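Local coordinates for protein spermidine synthase (Corynebacterium glutamicum ATCC 13032, PDB 3GJY) that probably transfers an aminopropyl group from decarboxylated S-adenosylmethionine to putrescine to make spermidine, at residues E28-I34 with L121-L125; T42-W46 with H57-G61; V53-H57 with F68-R72; A100-R105 with S129-I135; D147-A152 with N176-F182. All coordinates share one frame; numbering follows the deposited sequence.

Interaction 1. Residues E28-I34 with L121-L125; sequences EGEYSVI and LDAEL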
# COMPACT_ATOMS: atom_id res chain seq x y z
N GLU A 28 -19.19 -14.67 -4.92
CA GLU A 28 -19.20 -14.75 -3.47
C GLU A 28 -17.79 -15.06 -2.97
O GLU A 28 -17.26 -16.17 -3.20
CB GLU A 28 -20.21 -15.82 -3.04
CG GLU A 28 -20.16 -16.21 -1.58
CD GLU A 28 -21.21 -17.27 -1.24
OE1 GLU A 28 -20.85 -18.44 -1.08
OE2 GLU A 28 -22.41 -16.92 -1.17
N GLY A 29 -17.15 -14.10 -2.32
CA GLY A 29 -15.87 -14.35 -1.72
C GLY A 29 -16.03 -14.98 -0.35
O GLY A 29 -17.16 -15.16 0.17
N GLU A 30 -14.91 -15.26 0.28
CA GLU A 30 -14.96 -15.80 1.62
C GLU A 30 -15.34 -14.73 2.64
O GLU A 30 -16.03 -15.04 3.63
CB GLU A 30 -13.59 -16.40 1.95
CG GLU A 30 -13.55 -17.11 3.24
CD GLU A 30 -12.16 -17.68 3.57
OE1 GLU A 30 -11.13 -17.32 2.92
OE2 GLU A 30 -12.10 -18.50 4.51
N TYR A 31 -14.90 -13.49 2.40
CA TYR A 31 -15.13 -12.35 3.32
C TYR A 31 -15.84 -11.18 2.64
O TYR A 31 -16.17 -10.20 3.30
CB TYR A 31 -13.82 -11.82 3.88
CG TYR A 31 -13.19 -12.70 4.93
CD1 TYR A 31 -13.47 -12.49 6.29
CD2 TYR A 31 -12.32 -13.74 4.58
CE1 TYR A 31 -12.88 -13.29 7.27
CE2 TYR A 31 -11.74 -14.54 5.53
CZ TYR A 31 -12.03 -14.30 6.88
OH TYR A 31 -11.45 -15.07 7.84
N SER A 32 -16.08 -11.27 1.34
CA SER A 32 -16.65 -10.13 0.61
C SER A 32 -17.39 -10.57 -0.61
O SER A 32 -17.09 -11.63 -1.16
CB SER A 32 -15.55 -9.18 0.14
OG SER A 32 -14.86 -9.74 -0.95
N VAL A 33 -18.34 -9.74 -1.06
CA VAL A 33 -18.91 -9.94 -2.39
C VAL A 33 -18.03 -9.21 -3.40
O VAL A 33 -17.66 -8.04 -3.19
CB VAL A 33 -20.40 -9.54 -2.53
CG1 VAL A 33 -21.24 -10.28 -1.50
CG2 VAL A 33 -20.61 -8.03 -2.41
N ILE A 34 -17.67 -9.91 -4.46
CA ILE A 34 -16.73 -9.37 -5.45
C ILE A 34 -17.48 -9.13 -6.76
O ILE A 34 -18.08 -10.06 -7.29
CB ILE A 34 -15.59 -10.39 -5.70
CG1 ILE A 34 -14.87 -10.74 -4.39
CG2 ILE A 34 -14.60 -9.83 -6.72
CD1 ILE A 34 -14.21 -12.12 -4.41
N LEU A 121 -6.44 -12.06 2.77
CA LEU A 121 -7.36 -12.72 3.69
C LEU A 121 -8.32 -13.73 3.02
O LEU A 121 -8.63 -14.80 3.57
CB LEU A 121 -8.16 -11.62 4.40
CG LEU A 121 -9.20 -12.07 5.43
CD1 LEU A 121 -8.52 -12.73 6.64
CD2 LEU A 121 -10.10 -10.89 5.81
N ASP A 122 -8.78 -13.37 1.83
CA ASP A 122 -9.94 -13.98 1.20
C ASP A 122 -9.48 -15.02 0.17
O ASP A 122 -8.94 -14.65 -0.88
CB ASP A 122 -10.81 -12.88 0.59
CG ASP A 122 -12.16 -13.38 0.12
OD1 ASP A 122 -12.22 -14.49 -0.48
OD2 ASP A 122 -13.16 -12.65 0.34
N ALA A 123 -9.70 -16.31 0.48
CA ALA A 123 -9.23 -17.38 -0.41
C ALA A 123 -9.81 -17.27 -1.83
O ALA A 123 -9.14 -17.57 -2.83
CB ALA A 123 -9.58 -18.76 0.20
N GLU A 124 -11.05 -16.78 -1.94
CA GLU A 124 -11.71 -16.68 -3.22
C GLU A 124 -11.17 -15.50 -4.02
O GLU A 124 -10.97 -15.61 -5.23
CB GLU A 124 -13.25 -16.60 -3.05
CG GLU A 124 -14.01 -16.49 -4.39
CD GLU A 124 -13.92 -17.75 -5.27
OE1 GLU A 124 -13.25 -18.75 -4.91
OE2 GLU A 124 -14.54 -17.69 -6.35
N LEU A 125 -10.91 -14.37 -3.34
CA LEU A 125 -10.26 -13.28 -4.04
C LEU A 125 -8.87 -13.71 -4.53
O LEU A 125 -8.48 -13.39 -5.66
CB LEU A 125 -10.12 -12.02 -3.18
CG LEU A 125 -9.50 -10.82 -3.87
CD1 LEU A 125 -10.28 -10.44 -5.16
CD2 LEU A 125 -9.54 -9.66 -2.88
O HOH W 1 -12.58 -10.06 1.17
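A chi1 of -170° swings Asp122 CG away from the backbone N, and the carboxylate then faces the N-H groups of Glu30 and Tyr31, while Glu30, extended from chi1 -174° onward, runs back to the start of the helix at 123. Asp122 OD1 takes the Glu30 N-H at 2.9 Å on its syn side, somewhat out of the carboxylate plane, and OD2 receives Tyr31 N at 2.8 Å from above that plane. Asp122 is also the N-cap of helix 123-132: the same OD1 accepts from Glu124 N and Leu125 N, which makes three protein N-H groups on one oxygen and would probably favour the ionised form. Glu30 OE1 returns the grip, met by Ala123 N at 3.0 Å in a nearly straight bond. A water donates to Asp122 OD2. Beside these bonds Leu121 CD2 sits over the centre of the Tyr31 ring in a CH-pi contact, 3.6 Å from the centroid, while Ile34 CD1 packs against Leu125 CB at 4.3 Å.

Interaction 2. Residues T42-W46 with H57-G61; sequences TTDGW and HIVLG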
# COMPACT_ATOMS: atom_id res chain seq x y z
N THR A 42 -12.75 0.84 -22.71
CA THR A 42 -11.39 0.30 -22.77
C THR A 42 -11.45 -1.16 -23.09
O THR A 42 -12.08 -1.94 -22.36
CB THR A 42 -10.69 0.47 -21.43
OG1 THR A 42 -10.68 1.85 -21.08
CG2 THR A 42 -9.26 -0.06 -21.45
N THR A 43 -10.80 -1.55 -24.19
CA THR A 43 -10.65 -2.97 -24.53
C THR A 43 -9.92 -3.66 -23.38
O THR A 43 -8.85 -3.22 -22.95
CB THR A 43 -9.87 -3.14 -25.87
OG1 THR A 43 -10.59 -2.44 -26.91
CG2 THR A 43 -9.74 -4.58 -26.25
N ASP A 44 -10.54 -4.73 -22.88
CA ASP A 44 -9.91 -5.53 -21.81
C ASP A 44 -9.69 -4.75 -20.50
O ASP A 44 -8.81 -5.11 -19.70
CB ASP A 44 -8.61 -6.20 -22.28
CG ASP A 44 -8.83 -7.25 -23.36
OD1 ASP A 44 -9.87 -7.94 -23.33
OD2 ASP A 44 -7.95 -7.38 -24.24
N GLY A 45 -10.47 -3.70 -20.27
CA GLY A 45 -10.45 -2.99 -19.00
C GLY A 45 -11.48 -3.55 -18.03
O GLY A 45 -12.62 -3.84 -18.43
N TRP A 46 -11.08 -3.69 -16.76
CA TRP A 46 -11.91 -4.34 -15.76
C TRP A 46 -11.85 -3.60 -14.43
O TRP A 46 -10.75 -3.26 -13.95
CB TRP A 46 -11.43 -5.78 -15.52
CG TRP A 46 -11.78 -6.63 -16.67
CD1 TRP A 46 -11.01 -6.89 -17.79
CD2 TRP A 46 -13.04 -7.27 -16.89
NE1 TRP A 46 -11.73 -7.69 -18.68
CE2 TRP A 46 -12.97 -7.94 -18.14
CE3 TRP A 46 -14.21 -7.38 -16.12
CZ2 TRP A 46 -14.04 -8.71 -18.65
CZ3 TRP A 46 -15.28 -8.15 -16.62
CH2 TRP A 46 -15.17 -8.80 -17.88
N HIS A 57 -8.49 -1.58 -10.66
CA HIS A 57 -8.81 -1.51 -12.07
C HIS A 57 -7.61 -1.99 -12.84
O HIS A 57 -6.48 -1.60 -12.51
CB HIS A 57 -9.21 -0.09 -12.48
CG HIS A 57 -9.57 0.01 -13.91
ND1 HIS A 57 -8.62 0.12 -14.90
CD2 HIS A 57 -10.77 -0.07 -14.54
CE1 HIS A 57 -9.22 0.10 -16.08
NE2 HIS A 57 -10.51 0.01 -15.88
N ILE A 58 -7.83 -2.86 -13.83
CA ILE A 58 -6.73 -3.39 -14.64
C ILE A 58 -7.08 -3.32 -16.12
O ILE A 58 -8.27 -3.30 -16.50
CB ILE A 58 -6.39 -4.84 -14.28
CG1 ILE A 58 -7.59 -5.78 -14.48
CG2 ILE A 58 -5.90 -4.90 -12.82
CD1 ILE A 58 -7.28 -7.26 -14.16
N VAL A 59 -6.05 -3.25 -16.94
CA VAL A 59 -6.21 -3.47 -18.38
C VAL A 59 -5.35 -4.69 -18.68
O VAL A 59 -4.13 -4.69 -18.43
CB VAL A 59 -5.73 -2.25 -19.18
CG1 VAL A 59 -5.83 -2.57 -20.68
CG2 VAL A 59 -6.54 -0.97 -18.82
N LEU A 60 -5.98 -5.73 -19.20
CA LEU A 60 -5.24 -6.98 -19.46
C LEU A 60 -4.09 -6.70 -20.44
O LEU A 60 -4.24 -5.95 -21.43
CB LEU A 60 -6.17 -8.05 -20.04
CG LEU A 60 -7.45 -8.33 -19.24
CD1 LEU A 60 -8.28 -9.44 -19.94
CD2 LEU A 60 -7.14 -8.76 -17.78
N GLY A 61 -2.93 -7.27 -20.15
CA GLY A 61 -1.76 -7.10 -21.01
C GLY A 61 -0.99 -5.81 -20.78
O GLY A 61 0.07 -5.62 -21.40
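Trp46 and Ile58 project from the same face of the sheet, and Trp46 CB lies 4.0 Å from Ile58 CG1. The indole leans toward the end of the hairpin strand, where its pyrrole side meets Leu60 at an oblique angle, Trp46 CD1 being 4.1 Å from Leu60 CG. Leu60 in turn lies across the side chain of Asp44 at about a right angle, CB to CB 3.8 Å. The other face carries Val59, whose side chain crosses that of Thr42 at about a right angle, CG2 to CG2 3.9 Å. His57 has chi1 at -178°, which lays the imidazole beside the strand with Trp46 O over one ring face, 3.2 Å above the plane and nearer the rim than the centre; its NE2 is hydrogen-bonded to Asp39 OD2. Trp46 and Ile58 exchange two backbone hydrogen bonds, Trp46 N to Ile58 O at 2.8 Å and Ile58 N to Trp46 O at 2.9 Å. Leu60 N adds a third, to Asp44 O. Gly45 and Val59 form the non-hydrogen-bonded pair, their CA atoms 4.3 Å apart. A type II turn, Thr42 to Gly45, leads into this antiparallel beta hairpin of strands 45-50 and 53-59, part of the four-stranded N-terminal sheet.

Interaction 3. Residues V53-H57 with F68-R72; sequences VPSSH and FEYMR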
# COMPACT_ATOMS: atom_id res chain seq x y z
N VAL A 53 -17.43 -1.45 -3.00
CA VAL A 53 -16.44 -0.37 -3.09
C VAL A 53 -15.49 -0.70 -4.24
O VAL A 53 -14.83 -1.75 -4.23
CB VAL A 53 -15.59 -0.28 -1.78
CG1 VAL A 53 -14.57 0.88 -1.83
CG2 VAL A 53 -16.51 -0.09 -0.57
N PRO A 54 -15.39 0.19 -5.23
CA PRO A 54 -14.35 -0.00 -6.26
C PRO A 54 -12.99 -0.23 -5.60
O PRO A 54 -12.61 0.52 -4.69
CB PRO A 54 -14.35 1.33 -7.01
CG PRO A 54 -15.74 1.91 -6.76
CD PRO A 54 -16.14 1.45 -5.38
N SER A 55 -12.27 -1.28 -6.01
CA SER A 55 -11.06 -1.65 -5.29
C SER A 55 -9.82 -1.80 -6.16
O SER A 55 -8.73 -1.57 -5.69
CB SER A 55 -11.29 -2.89 -4.45
OG SER A 55 -12.17 -2.53 -3.39
N SER A 56 -9.98 -2.24 -7.39
CA SER A 56 -8.87 -2.16 -8.33
C SER A 56 -9.39 -1.99 -9.76
O SER A 56 -10.58 -2.18 -10.03
CB SER A 56 -7.96 -3.39 -8.24
OG SER A 56 -6.79 -3.11 -8.99
N HIS A 57 -8.49 -1.58 -10.66
CA HIS A 57 -8.81 -1.51 -12.07
C HIS A 57 -7.61 -1.99 -12.84
O HIS A 57 -6.48 -1.60 -12.51
CB HIS A 57 -9.21 -0.09 -12.48
CG HIS A 57 -9.57 0.01 -13.91
ND1 HIS A 57 -8.62 0.12 -14.90
CD2 HIS A 57 -10.77 -0.07 -14.54
CE1 HIS A 57 -9.22 0.10 -16.08
NE2 HIS A 57 -10.51 0.01 -15.88
N PHE A 68 -6.44 3.89 -10.15
CA PHE A 68 -6.60 4.33 -8.78
C PHE A 68 -5.47 5.28 -8.43
O PHE A 68 -4.31 4.91 -8.52
CB PHE A 68 -6.62 3.13 -7.81
CG PHE A 68 -7.97 2.48 -7.72
CD1 PHE A 68 -8.46 1.75 -8.80
CD2 PHE A 68 -8.78 2.66 -6.60
CE1 PHE A 68 -9.75 1.21 -8.77
CE2 PHE A 68 -10.07 2.11 -6.56
CZ PHE A 68 -10.54 1.36 -7.64
N GLU A 69 -5.83 6.51 -8.05
CA GLU A 69 -4.82 7.53 -7.77
C GLU A 69 -3.82 7.10 -6.72
O GLU A 69 -2.61 7.26 -6.88
CB GLU A 69 -5.46 8.87 -7.36
CG GLU A 69 -6.45 9.42 -8.42
CD GLU A 69 -5.78 9.88 -9.70
OE1 GLU A 69 -4.58 10.20 -9.67
OE2 GLU A 69 -6.46 9.91 -10.75
N TYR A 70 -4.31 6.53 -5.62
CA TYR A 70 -3.38 6.20 -4.55
C TYR A 70 -2.38 5.13 -5.00
O TYR A 70 -1.28 5.08 -4.47
CB TYR A 70 -4.10 5.74 -3.26
CG TYR A 70 -4.53 4.28 -3.27
CD1 TYR A 70 -3.65 3.25 -2.88
CD2 TYR A 70 -5.84 3.93 -3.61
CE1 TYR A 70 -4.03 1.92 -2.87
CE2 TYR A 70 -6.24 2.59 -3.58
CZ TYR A 70 -5.33 1.59 -3.24
OH TYR A 70 -5.73 0.28 -3.20
N MSE A 71 -2.77 4.27 -5.93
CA MSE A 71 -1.81 3.25 -6.47
C MSE A 71 -0.73 3.92 -7.28
O MSE A 71 0.45 3.55 -7.17
CB MSE A 71 -2.55 2.22 -7.33
CG MSE A 71 -3.49 1.30 -6.58
SE MSE A 71 -4.08 -0.14 -7.71
CE MSE A 71 -5.37 -0.87 -6.50
N ARG A 72 -1.12 4.95 -8.05
CA ARG A 72 -0.12 5.74 -8.76
C ARG A 72 0.85 6.40 -7.78
O ARG A 72 2.07 6.51 -8.07
CB ARG A 72 -0.81 6.83 -9.59
CG ARG A 72 -1.71 6.24 -10.66
CD ARG A 72 -2.48 7.35 -11.38
NE ARG A 72 -1.62 8.18 -12.21
CZ ARG A 72 -1.40 7.94 -13.51
NH1 ARG A 72 -1.94 6.89 -14.13
NH2 ARG A 72 -0.61 8.76 -14.18
O HOH W 2 -8.27 -0.52 -3.38
O HOH W 3 -5.73 0.63 -10.91
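Van der Waals packing carries most of this contact, with Phe68 laid against the backbone of strand 53-59. Its CE1 comes 3.4 Å from Ser56 C, Pro54 O stands at the ring edge near CE2, and Ser55 O lies over one face, offset toward the rim. On the same strand, Pro54 CB touches Phe68 CZ at 3.9 Å and His57 CB meets the edge in the ring plane. Met71, a selenomethionine extended beyond CG (chi2 -170°), brings its CE methyl to 3.5 Å from Ser55 O and 3.6 Å from Ser56 OG. Ser55 and Ser56 both face Ile48 in a classic beta bulge.

Polar links across the contact pass through water. One molecule donates to Ser55 O at 2.6 Å and to Tyr70 OH at 2.7 Å; a second donates to His57 O and is weakly bonded by Phe68 N. Tyr70 OH also hydrogen-bonds to Asp166 OD2, and Ser56 OG to Thr102 OG1. With no direct hydrogen bond between the segments, an aromatic ring and a methyl against the strand backbone, plus two waters, join helix 69-85 to the hairpin.

Interaction 4. Residues A100-R105 with S129-I135; sequences ACTMAR and SREWFDI. With FMT (formic acid), chain B.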
# COMPACT_ATOMS: atom_id res chain seq x y z
N ALA A 100 -6.96 -7.20 -5.92
CA ALA A 100 -6.68 -7.93 -7.10
C ALA A 100 -5.21 -8.27 -7.35
O ALA A 100 -4.89 -8.64 -8.47
CB ALA A 100 -7.26 -7.16 -8.34
N CYS A 101 -4.31 -8.08 -6.36
CA CYS A 101 -2.86 -8.18 -6.61
C CYS A 101 -2.33 -7.19 -7.65
O CYS A 101 -1.27 -7.42 -8.23
CB CYS A 101 -2.46 -9.60 -7.03
SG CYS A 101 -2.79 -10.87 -5.78
N THR A 102 -3.05 -6.09 -7.86
CA THR A 102 -2.68 -5.16 -8.92
C THR A 102 -1.36 -4.43 -8.65
O THR A 102 -0.55 -4.26 -9.58
CB THR A 102 -3.83 -4.21 -9.17
OG1 THR A 102 -4.98 -5.01 -9.52
CG2 THR A 102 -3.50 -3.13 -10.25
N MSE A 103 -1.14 -3.96 -7.42
CA MSE A 103 0.14 -3.33 -7.10
C MSE A 103 1.32 -4.33 -7.28
O MSE A 103 2.38 -3.97 -7.79
CB MSE A 103 0.08 -2.82 -5.65
CG MSE A 103 1.07 -1.74 -5.32
SE MSE A 103 0.55 0.12 -5.83
CE MSE A 103 1.27 0.16 -7.68
N ALA A 104 1.13 -5.57 -6.82
CA ALA A 104 2.14 -6.62 -7.00
C ALA A 104 2.47 -6.84 -8.48
O ALA A 104 3.64 -6.96 -8.89
CB ALA A 104 1.71 -7.93 -6.30
N ARG A 105 1.40 -6.91 -9.28
CA ARG A 105 1.51 -7.07 -10.74
C ARG A 105 2.28 -5.90 -11.37
O ARG A 105 3.10 -6.07 -12.29
CB ARG A 105 0.08 -7.16 -11.28
CG ARG A 105 -0.09 -7.16 -12.81
CD ARG A 105 -1.58 -7.31 -13.11
NE ARG A 105 -1.94 -7.20 -14.52
CZ ARG A 105 -2.49 -6.13 -15.08
NH1 ARG A 105 -2.67 -5.00 -14.39
NH2 ARG A 105 -2.88 -6.21 -16.34
N SER A 129 -7.77 -13.79 -8.44
CA SER A 129 -6.58 -13.04 -8.86
C SER A 129 -5.67 -13.90 -9.72
O SER A 129 -5.24 -13.48 -10.82
CB SER A 129 -5.79 -12.49 -7.68
OG SER A 129 -6.58 -11.57 -6.92
N ARG A 130 -5.38 -15.13 -9.24
CA ARG A 130 -4.50 -16.02 -10.01
C ARG A 130 -5.12 -16.40 -11.37
O ARG A 130 -4.40 -16.46 -12.37
CB ARG A 130 -4.21 -17.27 -9.18
CG ARG A 130 -3.34 -18.34 -9.84
CD ARG A 130 -1.98 -17.86 -10.29
NE ARG A 130 -1.13 -17.47 -9.16
CZ ARG A 130 -0.03 -16.74 -9.27
NH1 ARG A 130 0.30 -16.22 -10.45
NH2 ARG A 130 0.71 -16.45 -8.18
N GLU A 131 -6.44 -16.61 -11.40
CA GLU A 131 -7.09 -17.07 -12.63
C GLU A 131 -7.28 -15.93 -13.63
O GLU A 131 -7.03 -16.10 -14.83
CB GLU A 131 -8.46 -17.71 -12.32
CG GLU A 131 -8.45 -19.01 -11.51
CD GLU A 131 -7.75 -20.18 -12.15
OE1 GLU A 131 -7.44 -20.14 -13.38
OE2 GLU A 131 -7.49 -21.15 -11.38
N TRP A 132 -7.71 -14.75 -13.15
CA TRP A 132 -8.26 -13.73 -14.05
C TRP A 132 -7.61 -12.36 -14.02
O TRP A 132 -7.90 -11.56 -14.90
CB TRP A 132 -9.76 -13.54 -13.73
CG TRP A 132 -10.66 -14.57 -14.33
CD1 TRP A 132 -10.33 -15.50 -15.28
CD2 TRP A 132 -12.05 -14.76 -14.04
NE1 TRP A 132 -11.45 -16.25 -15.61
CE2 TRP A 132 -12.51 -15.83 -14.87
CE3 TRP A 132 -12.96 -14.11 -13.20
CZ2 TRP A 132 -13.85 -16.27 -14.85
CZ3 TRP A 132 -14.30 -14.55 -13.17
CH2 TRP A 132 -14.71 -15.61 -14.00
N PHE A 133 -6.82 -12.05 -13.00
CA PHE A 133 -6.34 -10.68 -12.87
C PHE A 133 -4.93 -10.45 -13.42
O PHE A 133 -4.28 -9.44 -13.12
CB PHE A 133 -6.55 -10.07 -11.48
CG PHE A 133 -7.98 -10.15 -10.95
CD1 PHE A 133 -9.10 -10.26 -11.81
CD2 PHE A 133 -8.18 -10.16 -9.56
CE1 PHE A 133 -10.42 -10.36 -11.27
CE2 PHE A 133 -9.46 -10.24 -9.01
CZ PHE A 133 -10.59 -10.36 -9.87
N ASP A 134 -4.50 -11.38 -14.27
CA ASP A 134 -3.39 -11.12 -15.20
C ASP A 134 -2.09 -10.84 -14.46
O ASP A 134 -1.35 -9.90 -14.76
CB ASP A 134 -3.73 -9.96 -16.17
CG ASP A 134 -2.72 -9.79 -17.26
OD1 ASP A 134 -2.22 -10.81 -17.81
OD2 ASP A 134 -2.48 -8.63 -17.65
N ILE A 135 -1.78 -11.74 -13.53
CA ILE A 135 -0.55 -11.67 -12.76
C ILE A 135 0.44 -12.69 -13.25
O ILE A 135 0.04 -13.76 -13.75
CB ILE A 135 -0.83 -11.84 -11.24
CG1 ILE A 135 -1.48 -13.18 -10.90
CG2 ILE A 135 -1.70 -10.69 -10.74
CD1 ILE A 135 -1.61 -13.43 -9.36
C FMT B . -6.06 -9.56 -3.55
O1 FMT B . -6.17 -10.38 -4.46
O2 FMT B . -5.11 -9.49 -2.78
O HOH W 4 -4.18 -7.42 -10.85
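The guanidinium of Arg105 meets Asp134 edge-on: Asp134 O lies in its plane, 2.8 Å from Arg105 NE, and Asp134 OD2 lies in that plane too, 2.8 Å from Arg105 NH2. Within the other segment, the Arg130 guanidinium carries Ile135 CD1 over one face, whereas the Phe133 ring is approached obliquely by Ala100 CB, 3.4 Å from Phe133 CD2. A chi1 of 173° and a chain extended from CG to NE carry NE and NH2 of Arg105 to the loop after helix 123-132. Its NH2 bond is almost linear (176°) and uses the anti lone pair of OD2, with the carboxylate plane turned 61° from the guanidinium. NE, by contrast, reaches Asp134 O from above the carbonyl plane.

Ile135 CG2 fits between Cys101 CB, at 3.9 Å, and Arg105 CB. A water donates to Ala100 O and Phe133 O and accepts from Thr102 OG1. Ser129 OG, which also bonds Leu125 O, lies 2.8 Å from O1 of a formic acid molecule, probably from the crystallisation liquor, at a position after strand 92-96 consistent with the cofactor region of AdoMet-dependent relatives. Arg105 NH2 also bonds Val59 O, and Asp134 OD2 accepts from Gly61 N. The side-on, two-nitrogen grip thus fixes the arginine's rotation, and the salt bridge probably offsets its buried charge where helix 102-110, the 133-135 loop and the hairpin meet.

Interaction 5. Residues D147-A152 with N176-F182; sequences DARMVA and NFTTVEF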
# COMPACT_ATOMS: atom_id res chain seq x y z
N ASP A 147 -3.81 -14.22 7.60
CA ASP A 147 -4.03 -12.94 8.26
C ASP A 147 -2.72 -12.15 8.23
O ASP A 147 -1.68 -12.58 8.70
CB ASP A 147 -4.53 -13.08 9.70
CG ASP A 147 -4.26 -11.85 10.56
OD1 ASP A 147 -4.44 -10.69 10.10
OD2 ASP A 147 -3.85 -12.04 11.71
N ALA A 148 -2.79 -10.99 7.60
CA ALA A 148 -1.60 -10.16 7.43
C ALA A 148 -0.93 -9.71 8.73
O ALA A 148 0.31 -9.54 8.76
CB ALA A 148 -1.92 -8.96 6.54
N ARG A 149 -1.71 -9.44 9.78
CA ARG A 149 -1.10 -9.05 11.05
C ARG A 149 -0.28 -10.21 11.60
O ARG A 149 0.85 -10.03 12.05
CB ARG A 149 -2.16 -8.65 12.08
CG ARG A 149 -1.59 -8.44 13.47
CD ARG A 149 -0.52 -7.32 13.64
NE ARG A 149 0.10 -7.47 14.96
CZ ARG A 149 0.08 -6.60 15.96
NH1 ARG A 149 -0.51 -5.41 15.84
NH2 ARG A 149 0.64 -6.96 17.12
N MSE A 150 -0.84 -11.42 11.52
CA MSE A 150 -0.09 -12.58 12.02
C MSE A 150 1.15 -12.84 11.18
O MSE A 150 2.21 -13.17 11.73
CB MSE A 150 -0.98 -13.82 12.14
CG MSE A 150 -2.05 -13.64 13.17
SE MSE A 150 -1.26 -13.47 14.95
CE MSE A 150 -0.71 -15.33 15.14
N VAL A 151 1.06 -12.65 9.87
CA VAL A 151 2.25 -12.85 9.03
C VAL A 151 3.34 -11.82 9.45
O VAL A 151 4.51 -12.20 9.57
CB VAL A 151 1.89 -12.74 7.54
CG1 VAL A 151 3.16 -12.70 6.67
CG2 VAL A 151 1.04 -13.94 7.14
N ALA A 152 2.94 -10.57 9.69
CA ALA A 152 3.92 -9.56 10.10
C ALA A 152 4.58 -9.95 11.41
O ALA A 152 5.80 -9.80 11.57
CB ALA A 152 3.28 -8.16 10.19
N ASN A 176 -5.16 -2.87 14.63
CA ASN A 176 -3.95 -3.68 14.75
C ASN A 176 -2.93 -3.54 13.64
O ASN A 176 -1.83 -4.07 13.74
CB ASN A 176 -4.23 -5.14 15.11
CG ASN A 176 -4.97 -5.88 14.07
OD1 ASN A 176 -5.43 -5.33 13.07
ND2 ASN A 176 -5.16 -7.19 14.32
N PHE A 177 -3.28 -2.77 12.61
CA PHE A 177 -2.34 -2.41 11.56
C PHE A 177 -1.79 -1.00 11.76
O PHE A 177 -1.09 -0.50 10.88
CB PHE A 177 -3.03 -2.49 10.20
CG PHE A 177 -3.29 -3.89 9.77
CD1 PHE A 177 -2.26 -4.71 9.37
CD2 PHE A 177 -4.60 -4.41 9.81
CE1 PHE A 177 -2.52 -6.03 8.96
CE2 PHE A 177 -4.85 -5.72 9.41
CZ PHE A 177 -3.81 -6.53 8.99
N THR A 178 -2.09 -0.37 12.90
CA THR A 178 -1.71 1.04 13.09
C THR A 178 -0.86 1.31 14.32
O THR A 178 -0.62 2.48 14.65
CB THR A 178 -2.95 1.96 13.13
OG1 THR A 178 -3.62 1.76 14.37
CG2 THR A 178 -3.87 1.65 11.95
N THR A 179 -0.44 0.25 15.00
CA THR A 179 0.20 0.40 16.30
C THR A 179 1.71 0.33 16.20
O THR A 179 2.30 -0.23 15.25
CB THR A 179 -0.24 -0.71 17.26
OG1 THR A 179 0.13 -1.98 16.69
CG2 THR A 179 -1.72 -0.68 17.49
N VAL A 180 2.34 0.83 17.26
CA VAL A 180 3.80 0.76 17.39
C VAL A 180 4.26 -0.70 17.29
O VAL A 180 5.25 -1.00 16.61
CB VAL A 180 4.22 1.38 18.72
CG1 VAL A 180 5.69 1.00 19.07
CG2 VAL A 180 3.99 2.92 18.69
N GLU A 181 3.51 -1.62 17.89
CA GLU A 181 3.91 -3.02 17.84
C GLU A 181 3.90 -3.56 16.41
O GLU A 181 4.82 -4.27 16.01
CB GLU A 181 2.99 -3.88 18.74
CG GLU A 181 3.19 -3.63 20.26
CD GLU A 181 2.50 -2.38 20.75
OE1 GLU A 181 1.64 -1.80 20.04
OE2 GLU A 181 2.84 -1.96 21.89
N PHE A 182 2.88 -3.18 15.63
CA PHE A 182 2.85 -3.57 14.22
C PHE A 182 4.04 -3.00 13.47
O PHE A 182 4.71 -3.74 12.76
CB PHE A 182 1.55 -3.13 13.56
CG PHE A 182 1.53 -3.32 12.07
CD1 PHE A 182 1.48 -4.60 11.51
CD2 PHE A 182 1.57 -2.22 11.22
CE1 PHE A 182 1.46 -4.76 10.11
CE2 PHE A 182 1.54 -2.37 9.85
CZ PHE A 182 1.50 -3.63 9.29
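Helix 148-153 presents one side to the 3-10 turn and start of helix 180-189, the CA atoms of Arg149 and Phe177 being 6.8 Å apart. The Arg149 chain bends at chi2 (62°), and NH1 then donates to Asn176 O at 2.8 Å, on a carbonyl lone pair and with the acceptor in the guanidinium plane. Phe182 N and CA lie over one face of that group, and Phe182 runs past the arginine in the opposite direction, its CD1 4.0 Å from Arg149 CD. The remaining nitrogens are held in salt bridges from NH2 to Asp291 and from NE to Glu153, so the buried charge is probably well balanced.

Phe177 turns its edge to Ala148, CE1 to CB 3.8 Å, and Ala152 CB touches Phe182 CE1 at 3.9 Å. Both helix starts are capped: Asp147 occupies the N-cap of the first, and Thr179 OG1 accepts from Phe182 N at 3.2 Å. Thr179 OG1 and Glu181 OE1 are also hydrogen-bonded to Asp291, at OD1 and N. Beneath the pair, Ala148 and Phe182 rest on Leu96 of strand 92-96, and Ala148 also on Val119 of strand 115-120, so both helices pack against the central mixed sheet.

Overall arrangement
Interactions 1, 2 and 3 all reach the four-stranded N-terminal sheet; 2 and 3 share His57 on strand 53-59 and are nested along the chain within the loop closed by 1. Interaction 4 crosses interaction 1 in sequence and shares helix 123-132 with it, Leu125 touching Phe133, their centres about 14 Å apart. It also touches 2 and 3, whose centres are about 12 and 13 Å away, and together with 1 and 3 it ties the N-terminal sheet to the Rossmann-like domain. Interaction 5 comes last along the chain, its centre about 33 Å from that of 2 and on the opposite side of the chain's centre, and belongs to that domain alone.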